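Local coordinates for Slr0280 protein (Synechocystis sp., PDB 5H3K) that is of unknown function but may be a phosphodiester glycosidase of the NAGPA family, at residues P99-V104 with R111-A116; L384-I389 with N401-G406; G411-T416 with I464-Q469. All blocks are in the same frame, centred on the assembly; numbering follows the deposited sequence.

Contact 1 (P99-V104 with R111-A116); sequences PNQQPV and RQTLNA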
loop_
_atom_site.group_PDB
_atom_site.type_symbol
_atom_site.label_atom_id
_atom_site.label_comp_id
_atom_site.label_asym_id
_atom_site.label_seq_id
_atom_site.Cartn_x
_atom_site.Cartn_y
_atom_site.Cartn_z
ATOM N N PRO A 99 1.470 16.536 -16.404
ATOM C CA PRO A 99 0.518 15.535 -15.892
ATOM C C PRO A 99 -0.765 15.421 -16.713
ATOM O O PRO A 99 -1.414 14.381 -16.661
ATOM C CB PRO A 99 0.189 16.041 -14.480
ATOM C CG PRO A 99 1.416 16.785 -14.057
ATOM C CD PRO A 99 1.970 17.419 -15.332
ATOM N N ASN A 100 -1.136 16.460 -17.457
ATOM C CA ASN A 100 -2.377 16.399 -18.223
ATOM C C ASN A 100 -2.242 15.700 -19.587
ATOM O O ASN A 100 -3.225 15.591 -20.317
ATOM C CB ASN A 100 -3.012 17.792 -18.367
ATOM C CG ASN A 100 -2.215 18.712 -19.277
ATOM O OD1 ASN A 100 -1.087 18.406 -19.657
ATOM N ND2 ASN A 100 -2.800 19.852 -19.623
ATOM N N GLN A 101 -1.036 15.225 -19.905
ATOM C CA GLN A 101 -0.741 14.530 -21.164
ATOM C C GLN A 101 -0.149 13.157 -20.880
ATOM O O GLN A 101 0.695 13.014 -19.997
ATOM C CB GLN A 101 0.296 15.313 -21.967
ATOM C CG GLN A 101 -0.120 16.719 -22.329
ATOM C CD GLN A 101 -1.297 16.735 -23.280
ATOM O OE1 GLN A 101 -2.457 16.698 -22.856
ATOM N NE2 GLN A 101 -1.008 16.779 -24.580
ATOM N N GLN A 102 -0.570 12.146 -21.634
ATOM C CA GLN A 102 -0.026 10.805 -21.440
ATOM C C GLN A 102 0.201 10.121 -22.774
ATOM O O GLN A 102 -0.744 9.620 -23.369
ATOM C CB GLN A 102 -0.981 9.955 -20.596
ATOM C CG GLN A 102 -0.401 8.585 -20.268
ATOM C CD GLN A 102 0.980 8.693 -19.656
ATOM O OE1 GLN A 102 1.142 9.243 -18.571
ATOM N NE2 GLN A 102 1.987 8.170 -20.349
ATOM N N PRO A 103 1.447 10.122 -23.258
ATOM C CA PRO A 103 1.789 9.317 -24.438
ATOM C C PRO A 103 1.726 7.815 -24.142
ATOM O O PRO A 103 2.154 7.355 -23.074
ATOM C CB PRO A 103 3.218 9.752 -24.773
ATOM C CG PRO A 103 3.744 10.419 -23.525
ATOM C CD PRO A 103 2.552 10.997 -22.826
ATOM N N VAL A 104 1.174 7.057 -25.083
ATOM C CA VAL A 104 0.959 5.625 -24.885
ATOM C C VAL A 104 1.324 4.855 -26.150
ATOM O O VAL A 104 1.368 5.428 -27.241
ATOM C CB VAL A 104 -0.512 5.296 -24.490
ATOM C CG1 VAL A 104 -0.913 5.972 -23.159
ATOM C CG2 VAL A 104 -1.486 5.682 -25.610
ATOM N N ARG A 111 3.219 6.827 -31.550
ATOM C CA ARG A 111 2.693 7.004 -30.201
ATOM C C ARG A 111 1.479 7.931 -30.260
ATOM O O ARG A 111 1.345 8.750 -31.171
ATOM C CB ARG A 111 3.752 7.528 -29.221
ATOM C CG ARG A 111 4.169 8.979 -29.448
ATOM C CD ARG A 111 5.017 9.504 -28.290
ATOM N NE ARG A 111 6.126 8.604 -27.974
ATOM C CZ ARG A 111 7.037 8.841 -27.032
ATOM N NH1 ARG A 111 6.976 9.959 -26.313
ATOM N NH2 ARG A 111 8.010 7.960 -26.812
ATOM N N GLN A 112 0.572 7.761 -29.311
ATOM C CA GLN A 112 -0.621 8.573 -29.244
ATOM C C GLN A 112 -0.563 9.286 -27.913
ATOM O O GLN A 112 -0.193 8.691 -26.901
ATOM C CB GLN A 112 -1.859 7.678 -29.320
ATOM C CG GLN A 112 -3.171 8.417 -29.550
ATOM C CD GLN A 112 -4.111 7.643 -30.458
ATOM O OE1 GLN A 112 -3.739 6.602 -31.010
ATOM N NE2 GLN A 112 -5.334 8.149 -30.623
ATOM N N THR A 113 -0.899 10.565 -27.907
ATOM C CA THR A 113 -0.872 11.319 -26.668
ATOM C C THR A 113 -2.286 11.493 -26.152
ATOM O O THR A 113 -3.102 12.172 -26.775
ATOM C CB THR A 113 -0.206 12.677 -26.869
ATOM O OG1 THR A 113 1.197 12.475 -27.071
ATOM C CG2 THR A 113 -0.426 13.566 -25.646
ATOM N N LEU A 114 -2.590 10.863 -25.021
ATOM C CA LEU A 114 -3.942 10.918 -24.489
ATOM C C LEU A 114 -4.059 12.094 -23.540
ATOM O O LEU A 114 -3.092 12.445 -22.862
ATOM C CB LEU A 114 -4.291 9.626 -23.745
ATOM C CG LEU A 114 -3.997 8.300 -24.446
ATOM C CD1 LEU A 114 -4.617 7.169 -23.648
ATOM C CD2 LEU A 114 -4.544 8.308 -25.860
ATOM N N ASN A 115 -5.228 12.722 -23.500
ATOM C CA ASN A 115 -5.484 13.708 -22.467
ATOM C C ASN A 115 -5.675 12.998 -21.140
ATOM O O ASN A 115 -6.300 11.938 -21.088
ATOM C CB ASN A 115 -6.732 14.516 -22.785
ATOM C CG ASN A 115 -6.547 15.416 -23.984
ATOM O OD1 ASN A 115 -5.422 15.826 -24.303
ATOM N ND2 ASN A 115 -7.648 15.733 -24.658
ATOM N N ALA A 116 -5.137 13.579 -20.072
ATOM C CA ALA A 116 -5.322 13.037 -18.726
ATOM C C ALA A 116 -5.995 14.075 -17.846
ATOM O O ALA A 116 -5.654 15.257 -17.911
ATOM C CB ALA A 116 -3.972 12.603 -18.118
#
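Gln102 and Leu114 face each other as an antiparallel hydrogen-bonded pair, each backbone N bonding to the other's O at 2.8 Å. Val104 and Gln112 form the next such pair. Val104 N reaches Gln112 O at 2.8 Å, and Gln112 N returns a longer bond of 3.2 Å to Val104 O. At the other end Ala116 N binds Asn100 O. Between the bonded pairs Pro103, with no N-H to give, sits opposite Thr113. Pro103 CA lies 3.2 Å from Gln112 O in a CA-H...O contact. The strands are the arms of a beta hairpin within a larger mixed sheet, where strand 92-93 pairs with 101-105 and strand 122-126 with 112-119. On the face of Gln102, Val104, Gln112 and Leu114, Val104 crosses Leu114 at about a right angle, with Val104 CG2 3.8 Å from Leu114 CG. Leu125 of strand 122-126 touches Leu114 and Gln102. Arg111 CD lies 4.0 Å from Pro103 CB, at the loop end. Gln102 CG is anti to the backbone N (chi1 -175°) and the chain bends at chi2, bringing Gln102 NE2 back to Pro103 O in a hydrogen bond of 2.8 Å. Arg123 and the Leu94 carbonyl hold the same amide from outside the hairpin.

Contact 2 (L384-I389 with N401-G406); sequences LSLSEI and NYLNSG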
loop_
_atom_site.group_PDB
_atom_site.type_symbol
_atom_site.label_atom_id
_atom_site.label_comp_id
_atom_site.label_asym_id
_atom_site.label_seq_id
_atom_site.Cartn_x
_atom_site.Cartn_y
_atom_site.Cartn_z
ATOM N N LEU A 384 10.069 6.390 18.771
ATOM C CA LEU A 384 8.949 6.948 19.507
ATOM C C LEU A 384 8.524 6.093 20.702
ATOM O O LEU A 384 8.401 4.870 20.612
ATOM C CB LEU A 384 7.767 7.149 18.549
ATOM C CG LEU A 384 6.412 7.520 19.153
ATOM C CD1 LEU A 384 6.467 8.931 19.730
ATOM C CD2 LEU A 384 5.334 7.390 18.079
ATOM N N SER A 385 8.296 6.743 21.831
ATOM C CA SER A 385 7.609 6.077 22.933
ATOM C C SER A 385 6.537 7.012 23.480
ATOM O O SER A 385 6.607 8.228 23.313
ATOM C CB SER A 385 8.586 5.635 24.024
ATOM O OG SER A 385 9.236 6.760 24.577
ATOM N N LEU A 386 5.525 6.431 24.108
ATOM C CA LEU A 386 4.429 7.222 24.642
ATOM C C LEU A 386 4.180 6.713 26.038
ATOM O O LEU A 386 4.115 5.507 26.245
ATOM C CB LEU A 386 3.173 7.017 23.798
ATOM C CG LEU A 386 1.872 7.597 24.358
ATOM C CD1 LEU A 386 1.898 9.114 24.261
ATOM C CD2 LEU A 386 0.649 7.015 23.637
ATOM N N SER A 387 4.083 7.608 27.010
ATOM C CA SER A 387 3.628 7.186 28.326
ATOM C C SER A 387 2.408 8.008 28.697
ATOM O O SER A 387 2.345 9.207 28.415
ATOM C CB SER A 387 4.732 7.311 29.383
ATOM O OG SER A 387 5.083 8.661 29.601
ATOM N N GLU A 388 1.421 7.349 29.296
ATOM C CA GLU A 388 0.240 8.047 29.777
ATOM C C GLU A 388 0.258 8.020 31.287
ATOM O O GLU A 388 0.367 6.952 31.884
ATOM C CB GLU A 388 -1.033 7.364 29.275
ATOM C CG GLU A 388 -1.137 7.312 27.752
ATOM C CD GLU A 388 -2.502 6.873 27.269
ATOM O OE1 GLU A 388 -2.884 5.702 27.509
ATOM O OE2 GLU A 388 -3.196 7.710 26.652
ATOM N N ILE A 389 0.166 9.196 31.897
ATOM C CA ILE A 389 0.030 9.283 33.349
ATOM C C ILE A 389 -1.446 9.335 33.690
ATOM O O ILE A 389 -2.180 10.198 33.196
ATOM C CB ILE A 389 0.713 10.531 33.918
ATOM C CG1 ILE A 389 2.201 10.511 33.569
ATOM C CG2 ILE A 389 0.522 10.586 35.429
ATOM C CD1 ILE A 389 2.848 9.189 33.884
ATOM N N ASN A 401 1.804 2.070 29.906
ATOM C CA ASN A 401 2.819 2.030 28.859
ATOM C C ASN A 401 2.364 1.401 27.544
ATOM O O ASN A 401 3.155 1.293 26.600
ATOM C CB ASN A 401 4.069 1.302 29.364
ATOM C CG ASN A 401 4.812 2.090 30.427
ATOM O OD1 ASN A 401 5.101 1.570 31.508
ATOM N ND2 ASN A 401 5.113 3.353 30.132
ATOM N N TYR A 402 1.106 0.971 27.491
ATOM C CA TYR A 402 0.551 0.370 26.284
ATOM C C TYR A 402 -0.826 0.957 26.027
ATOM O O TYR A 402 -1.647 1.063 26.942
ATOM C CB TYR A 402 0.482 -1.156 26.429
ATOM C CG TYR A 402 1.815 -1.725 26.842
ATOM C CD1 TYR A 402 2.810 -1.965 25.897
ATOM C CD2 TYR A 402 2.104 -1.967 28.179
ATOM C CE1 TYR A 402 4.045 -2.457 26.275
ATOM C CE2 TYR A 402 3.340 -2.460 28.571
ATOM C CZ TYR A 402 4.303 -2.700 27.615
ATOM O OH TYR A 402 5.533 -3.190 28.010
ATOM N N LEU A 403 -1.078 1.353 24.787
ATOM C CA LEU A 403 -2.353 1.961 24.438
ATOM C C LEU A 403 -2.849 1.315 23.163
ATOM O O LEU A 403 -2.119 1.291 22.168
ATOM C CB LEU A 403 -2.155 3.465 24.208
ATOM C CG LEU A 403 -3.335 4.260 23.631
ATOM C CD1 LEU A 403 -4.515 4.207 24.599
ATOM C CD2 LEU A 403 -2.914 5.720 23.351
ATOM N N ASN A 404 -4.070 0.789 23.189
ATOM C CA ASN A 404 -4.683 0.220 21.994
ATOM C C ASN A 404 -3.728 -0.675 21.203
ATOM O O ASN A 404 -3.570 -0.508 19.993
ATOM C CB ASN A 404 -5.223 1.343 21.097
ATOM C CG ASN A 404 -6.416 2.051 21.722
ATOM O OD1 ASN A 404 -7.093 1.475 22.565
ATOM N ND2 ASN A 404 -6.672 3.293 21.323
ATOM N N SER A 405 -3.090 -1.623 21.884
ATOM C CA SER A 405 -2.037 -2.413 21.249
ATOM C C SER A 405 -2.247 -3.921 21.351
ATOM O O SER A 405 -2.733 -4.435 22.368
ATOM C CB SER A 405 -0.668 -2.039 21.844
ATOM O OG SER A 405 0.395 -2.776 21.231
ATOM N N GLY A 406 -1.861 -4.631 20.296
ATOM C CA GLY A 406 -1.806 -6.084 20.336
ATOM C C GLY A 406 -0.557 -6.601 21.020
ATOM O O GLY A 406 -0.380 -7.822 21.175
HETATM O O HOH W 1 -0.791 3.887 27.663
#
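Leu386 opens the contact with a methyl group: its CD2 meets Leu403 CD2 at 3.8 Å. Its CG lies anti to the backbone N (chi1 170°), which brings the branch nearer to the other segment. The two leucine side chains meet obliquely, and Leu403 points toward the first strand. Ser387 adds little. Its CB lies 4.0 Å from Asn401 ND2, at the exposed side of the contact. Glu388 comes next, and its chain runs extended beyond CG, at about a right angle to Leu403. Glu388 OE1 lies 3.7 Å from Leu403 CD1, and Glu388 OE2 lies 3.9 Å from Leu403 CD2. This acid is buried, but OE1 is paired with Arg414 NE in a salt bridge. A water lies 2.8 Å from Glu388 OE1 and 3.0 Å from Tyr402 O, the second a weak bond; it has more acceptors near it than protons to give. With an alanine at Glu388, the Arg414 guanidinium is likely to lose its charged mate, and a gap would probably open beside the Leu403 methyls. The segments belong to the two arms of a beta hairpin, 379-392 and 397-403. Glu388 bonds through its backbone to Ala400, just before the second segment. Strand 481-488 lies along the other side of strand 379-392, and strand 411-415 runs parallel to strand 397-403.

Contact 3 (G411-T416 with I464-Q469); sequences GIARYT and IDRGNQ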
loop_
_atom_site.group_PDB
_atom_site.type_symbol
_atom_site.label_atom_id
_atom_site.label_comp_id
_atom_site.label_asym_id
_atom_site.label_seq_id
_atom_site.Cartn_x
_atom_site.Cartn_y
_atom_site.Cartn_z
ATOM N N GLY A 411 2.478 -4.997 32.711
ATOM C CA GLY A 411 2.386 -3.551 32.830
ATOM C C GLY A 411 0.936 -3.097 32.774
ATOM O O GLY A 411 0.020 -3.918 32.835
ATOM N N ILE A 412 0.729 -1.789 32.664
ATOM C CA ILE A 412 -0.623 -1.252 32.600
ATOM C C ILE A 412 -0.952 -0.824 31.172
ATOM O O ILE A 412 -0.202 -0.057 30.564
ATOM C CB ILE A 412 -0.787 -0.059 33.547
ATOM C CG1 ILE A 412 -0.541 -0.509 34.993
ATOM C CG2 ILE A 412 -2.170 0.585 33.366
ATOM C CD1 ILE A 412 -0.364 0.629 35.973
ATOM N N ALA A 413 -2.077 -1.312 30.655
ATOM C CA ALA A 413 -2.511 -0.992 29.290
ATOM C C ALA A 413 -3.856 -0.282 29.313
ATOM O O ALA A 413 -4.617 -0.385 30.281
ATOM C CB ALA A 413 -2.582 -2.250 28.436
ATOM N N ARG A 414 -4.152 0.454 28.251
ATOM C CA ARG A 414 -5.410 1.175 28.182
ATOM C C ARG A 414 -6.019 0.894 26.811
ATOM O O ARG A 414 -5.291 0.758 25.816
ATOM C CB ARG A 414 -5.149 2.668 28.387
ATOM C CG ARG A 414 -6.305 3.454 28.951
ATOM C CD ARG A 414 -5.845 4.846 29.400
ATOM N NE ARG A 414 -5.507 5.737 28.287
ATOM C CZ ARG A 414 -6.387 6.514 27.666
ATOM N NH1 ARG A 414 -7.673 6.497 28.023
ATOM N NH2 ARG A 414 -5.986 7.299 26.675
ATOM N N TYR A 415 -7.340 0.769 26.766
ATOM C CA TYR A 415 -8.062 0.530 25.527
ATOM C C TYR A 415 -9.223 1.507 25.427
ATOM O O TYR A 415 -10.088 1.548 26.302
ATOM C CB TYR A 415 -8.561 -0.911 25.460
ATOM C CG TYR A 415 -7.444 -1.903 25.248
ATOM C CD1 TYR A 415 -6.962 -2.162 23.967
ATOM C CD2 TYR A 415 -6.851 -2.562 26.323
ATOM C CE1 TYR A 415 -5.922 -3.070 23.758
ATOM C CE2 TYR A 415 -5.806 -3.474 26.128
ATOM C CZ TYR A 415 -5.348 -3.721 24.841
ATOM O OH TYR A 415 -4.311 -4.617 24.645
ATOM N N THR A 416 -9.223 2.302 24.361
ATOM C CA THR A 416 -10.213 3.359 24.169
ATOM C C THR A 416 -11.161 2.927 23.051
ATOM O O THR A 416 -10.960 1.866 22.452
ATOM C CB THR A 416 -9.542 4.698 23.839
ATOM O OG1 THR A 416 -9.071 4.690 22.479
ATOM C CG2 THR A 416 -8.394 4.966 24.795
ATOM N N ILE A 464 -6.306 -2.022 31.676
ATOM C CA ILE A 464 -5.975 -3.441 31.777
ATOM C C ILE A 464 -4.678 -3.601 32.566
ATOM O O ILE A 464 -3.644 -3.016 32.218
ATOM C CB ILE A 464 -5.804 -4.094 30.384
ATOM C CG1 ILE A 464 -7.130 -4.090 29.613
ATOM C CG2 ILE A 464 -5.279 -5.515 30.516
ATOM C CD1 ILE A 464 -8.247 -4.836 30.301
ATOM N N ASP A 465 -4.734 -4.368 33.648
ATOM C CA ASP A 465 -3.536 -4.603 34.449
ATOM C C ASP A 465 -3.029 -6.003 34.144
ATOM O O ASP A 465 -3.730 -6.988 34.382
ATOM C CB ASP A 465 -3.861 -4.451 35.939
ATOM C CG ASP A 465 -2.648 -4.635 36.836
ATOM O OD1 ASP A 465 -1.520 -4.813 36.314
ATOM O OD2 ASP A 465 -2.830 -4.575 38.078
ATOM N N ARG A 466 -1.823 -6.080 33.594
ATOM C CA ARG A 466 -1.179 -7.362 33.334
ATOM C C ARG A 466 -0.003 -7.528 34.292
ATOM O O ARG A 466 0.948 -6.737 34.274
ATOM C CB ARG A 466 -0.726 -7.447 31.868
ATOM C CG ARG A 466 -1.863 -7.212 30.878
ATOM C CD ARG A 466 -1.406 -7.388 29.441
ATOM N NE ARG A 466 -2.532 -7.391 28.517
ATOM C CZ ARG A 466 -2.666 -6.550 27.497
ATOM N NH1 ARG A 466 -1.743 -5.632 27.275
ATOM N NH2 ARG A 466 -3.728 -6.631 26.700
ATOM N N GLY A 467 -0.096 -8.531 35.164
ATOM C CA GLY A 467 0.953 -8.787 36.141
ATOM C C GLY A 467 0.821 -8.040 37.463
ATOM O O GLY A 467 1.828 -7.786 38.139
ATOM N N ASN A 468 -0.411 -7.687 37.832
ATOM C CA ASN A 468 -0.687 -7.017 39.107
ATOM C C ASN A 468 0.167 -5.785 39.377
ATOM O O ASN A 468 0.823 -5.686 40.417
ATOM C CB ASN A 468 -0.545 -8.005 40.271
ATOM C CG ASN A 468 -1.591 -9.094 40.232
ATOM O OD1 ASN A 468 -2.781 -8.827 40.396
ATOM N ND2 ASN A 468 -1.156 -10.330 40.017
ATOM N N GLN A 469 0.154 -4.842 38.442
ATOM C CA GLN A 469 0.980 -3.652 38.567
ATOM C C GLN A 469 0.258 -2.536 39.309
ATOM O O GLN A 469 0.861 -1.513 39.646
ATOM C CB GLN A 469 1.417 -3.174 37.184
ATOM C CG GLN A 469 2.123 -4.245 36.379
ATOM C CD GLN A 469 3.418 -4.685 37.027
ATOM O OE1 GLN A 469 4.369 -3.911 37.119
ATOM N NE2 GLN A 469 3.458 -5.929 37.490
HETATM O O HOH W 2 0.286 -4.556 29.831
#
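Backbone bonds join Gly411 with Arg466 and Ala413 with Ile464, two antiparallel hydrogen-bonded pairs that couple strand 411-415 to strand 460-466. In this mixed sheet strand 397-403 runs parallel on the other side of 411-415, and 464-469 lies in the phosphodiester glycosidase family region. Gly411 has backbone angles at which a CB would strike the preceding carbonyl, and Gln469 CG packs against Gly411 CA at 3.6 Å. Among side-chain bonds, Arg466 NH2 donates a hydrogen bond of 2.9 Å to Tyr415 OH, with the hydroxyl in the guanidinium plane and the ring plane 78° from it. The extended arginine chain carries its head past Ala413 to the tyrosine. Asp465 OD1 accepts Gln469 N at 2.7 Å through its syn lone pair, tying down the turn after the strand. Ile464 CG1 meets the edge of the Tyr415 ring, 3.6 Å from Tyr415 CD2. Ile464 CG2 lies over one face of the Arg466 guanidinium, toward its rim. Glu430 forms a salt bridge with Arg466 NE, Tyr423 OH bonds to Arg466 NH2, and Tyr415 OH to Ser405 O. The arginine charge is probably balanced in this largely buried part of the sheet, with the tyrosine hydroxyl linking it to 401-406.

From the N terminus, contact 1 comes first and closes the short hairpin loop between strands 101-105 and 112-119. Contact 2 follows much later and joins the arms of the hairpin 379-392 and 397-403. Contact 3 then brings strand 411-415 to strand 460-466 across an excursion of 47 residues between the segments, about half of them in strands. The three lie in series, so none nests in or crosses another. Contact 1 stands apart in another sheet, its centre 49 Å from that of contact 2 and 57 Å from that of contact 3. Contacts 2 and 3 share one sheet, where the neighbouring strands 397-403 and 411-415 join them; their side chains also touch.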